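PDB 3DXL: allergen Aed a 2, which binds and sequesters biogenic amines and leukotrienes of the vertebrate host, dampening the response to a mosquito's bite during blood feeding. Local coordinates for residues Lys187-Thr190 with Asp191-Lys195. Residues are numbered along the deposited sequence; the frame is centred on the assembly and turned at random.
Sequences KEHT and DCVMK
Val193 lays its CG2 methyl over one face of the His189 imidazole, one turn further along helix 184-196 of an all-helical odorant-binding-protein (PBP/GOBP) fold. In this CH-pi contact Val193 CG2 lies 4.1 Å from the centroid of the His189 ring and 29° off its normal, with CE1 and NE2 of His189 the nearest ring atoms. His189 CG stands anti to the backbone N (chi1 164°), and chi2 of 77° turns the ring face to the methyl. His189 belongs to the noradrenaline site of the C-terminal pocket; its NE2 is hydrogen-bonded to a glycerol, probably from the crystallisation liquor, and Tyr162 packs edge-to-face with the ring. Thr190 CG2 and Met194 CG lie alongside each other one turn apart, at 3.9 Å. Regular i to i+4 backbone bonds tie the turns together, that from Met194 N to Thr190 O being 2.9 Å long. Thr190 and Met194 pack on helix 243-253, and the disulfide from Cys192 SG to Cys157 fastens this helix to helix 153-161. Thr190 OG1 is hydrogen-bonded to Phe186 O, and Asp191 OD1 to Ser244 OG. On the more exposed flank, Asp191 and Lys195 form a salt bridge. Lys195 NZ approaches the syn lone pair of Asp191 OD2 at 2.9 Å.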
ATOM      1  N   LYS A 187     -17.572  -2.733  11.418  1.00 11.57           N
ATOM      2  CA  LYS A 187     -17.576  -2.389  10.002  1.00 12.19           C
ATOM      3  C   LYS A 187     -16.547  -1.311   9.666  1.00 12.46           C
ATOM      4  O   LYS A 187     -15.899  -1.377   8.628  1.00 12.36           O
ATOM      5  CB  LYS A 187     -18.981  -1.995   9.541  1.00 12.36           C
ATOM      6  CG  LYS A 187     -19.982  -3.148   9.644  1.00 13.35           C
ATOM      7  CD  LYS A 187     -21.328  -2.790   9.054  1.00 15.45           C
ATOM      8  CE  LYS A 187     -22.318  -3.935   9.219  1.00 15.42           C
ATOM      9  NZ  LYS A 187     -23.662  -3.549   8.718  1.00 17.00           N
ATOM     10  N   GLU A 188     -16.367  -0.352  10.564  1.00 12.57           N
ATOM     11  CA  GLU A 188     -15.375   0.698  10.354  1.00 13.34           C
ATOM     12  C   GLU A 188     -13.961   0.155  10.520  1.00 11.93           C
ATOM     13  O   GLU A 188     -13.066   0.478   9.744  1.00 11.66           O
ATOM     14  CB  GLU A 188     -15.605   1.855  11.320  1.00 14.10           C
ATOM     15  CG  GLU A 188     -14.956   3.149  10.862  1.00 16.75           C
ATOM     16  CD  GLU A 188     -15.141   4.302  11.835  1.00 17.54           C
ATOM     17  OE1 GLU A 188     -16.055   4.243  12.691  1.00 21.51           O
ATOM     18  OE2 GLU A 188     -14.351   5.267  11.743  1.00 22.16           O
ATOM     19  N   HIS A 189     -13.752  -0.658  11.547  1.00 10.94           N
ATOM     20  CA  HIS A 189     -12.479  -1.312  11.757  1.00 10.29           C
ATOM     21  C   HIS A 189     -12.082  -2.156  10.535  1.00 10.40           C
ATOM     22  O   HIS A 189     -10.930  -2.118  10.078  1.00 10.24           O
ATOM     23  CB  HIS A 189     -12.533  -2.177  13.025  1.00 10.27           C
ATOM     24  CG  HIS A 189     -11.416  -3.163  13.102  1.00  9.71           C
ATOM     25  ND1 HIS A 189     -10.133  -2.812  13.467  1.00 10.55           N
ATOM     26  CD2 HIS A 189     -11.370  -4.475  12.777  1.00 10.30           C
ATOM     27  CE1 HIS A 189      -9.352  -3.876  13.397  1.00 10.00           C
ATOM     28  NE2 HIS A 189     -10.080  -4.899  12.984  1.00 10.70           N
ATOM     29  N   THR A 190     -13.043  -2.891   9.985  1.00  9.88           N
ATOM     30  CA  THR A 190     -12.772  -3.765   8.858  1.00 10.36           C
ATOM     31  C   THR A 190     -12.481  -2.935   7.609  1.00 10.52           C
ATOM     32  O   THR A 190     -11.639  -3.317   6.802  1.00 10.15           O
ATOM     33  CB  THR A 190     -13.935  -4.746   8.651  1.00 10.19           C
ATOM     34  OG1 THR A 190     -14.065  -5.578   9.821  1.00 11.17           O
ATOM     35  CG2 THR A 190     -13.699  -5.638   7.470  1.00 10.45           C
ATOM     36  N   ASP A 191     -13.148  -1.791   7.470  1.00 10.71           N
ATOM     37  CA  ASP A 191     -12.800  -0.835   6.412  1.00 11.20           C
ATOM     38  C   ASP A 191     -11.339  -0.374   6.541  1.00 10.62           C
ATOM     39  O   ASP A 191     -10.604  -0.314   5.545  1.00 10.09           O
ATOM     40  CB  ASP A 191     -13.772   0.352   6.427  1.00 12.30           C
ATOM     41  CG  ASP A 191     -13.630   1.235   5.202  1.00 13.72           C
ATOM     42  OD1 ASP A 191     -13.754   0.723   4.068  1.00 14.87           O
ATOM     43  OD2 ASP A 191     -13.386   2.434   5.387  1.00 18.60           O
ATOM     44  N   CYS A 192     -10.916  -0.062   7.761  1.00 10.38           N
ATOM     45  CA  CYS A 192      -9.521   0.321   8.030  1.00 10.76           C
ATOM     46  C   CYS A 192      -8.556  -0.759   7.555  1.00  9.97           C
ATOM     47  O   CYS A 192      -7.570  -0.464   6.869  1.00  9.73           O
ATOM     48  CB  CYS A 192      -9.337   0.599   9.528  1.00 11.11           C
ATOM     49  SG  CYS A 192      -7.661   1.047  10.084  1.00 12.80           S
ATOM     50  N   VAL A 193      -8.849  -2.015   7.885  1.00  9.15           N
ATOM     51  CA  VAL A 193      -7.948  -3.116   7.540  1.00  9.40           C
ATOM     52  C   VAL A 193      -7.949  -3.388   6.030  1.00  8.84           C
ATOM     53  O   VAL A 193      -6.886  -3.472   5.411  1.00  8.77           O
ATOM     54  CB  VAL A 193      -8.293  -4.402   8.318  1.00  9.21           C
ATOM     55  CG1 VAL A 193      -7.435  -5.560   7.849  1.00 10.74           C
ATOM     56  CG2 VAL A 193      -8.115  -4.182   9.814  1.00 10.55           C
ATOM     57  N   MET A 194      -9.138  -3.524   5.449  1.00  8.95           N
ATOM     58  CA  MET A 194      -9.258  -3.854   4.024  1.00  9.11           C
ATOM     59  C   MET A 194      -8.660  -2.778   3.117  1.00  9.42           C
ATOM     60  O   MET A 194      -8.079  -3.090   2.080  1.00  9.96           O
ATOM     61  CB  MET A 194     -10.719  -4.118   3.650  1.00  9.69           C
ATOM     62  CG  MET A 194     -11.329  -5.325   4.345  1.00  9.57           C
ATOM     63  SD  MET A 194     -10.796  -6.926   3.692  1.00 10.60           S
ATOM     64  CE  MET A 194     -11.821  -7.061   2.214  1.00 11.89           C
ATOM     65  N   LYS A 195      -8.804  -1.514   3.508  1.00  9.42           N
ATOM     66  CA  LYS A 195      -8.165  -0.439   2.751  1.00  9.85           C
ATOM     67  C   LYS A 195      -6.662  -0.416   3.005  1.00  9.82           C
ATOM     68  O   LYS A 195      -5.874  -0.143   2.098  1.00 10.10           O
ATOM     69  CB  LYS A 195      -8.813   0.910   3.060  1.00 10.43           C
ATOM     70  CG  LYS A 195     -10.163   1.033   2.400  1.00 11.28           C
ATOM     71  CD  LYS A 195     -10.861   2.317   2.761  1.00 13.90           C
ATOM     72  CE  LYS A 195     -12.157   2.464   1.992  1.00 14.44           C
ATOM     73  NZ  LYS A 195     -13.061   3.434   2.651  1.00 16.30           N
TER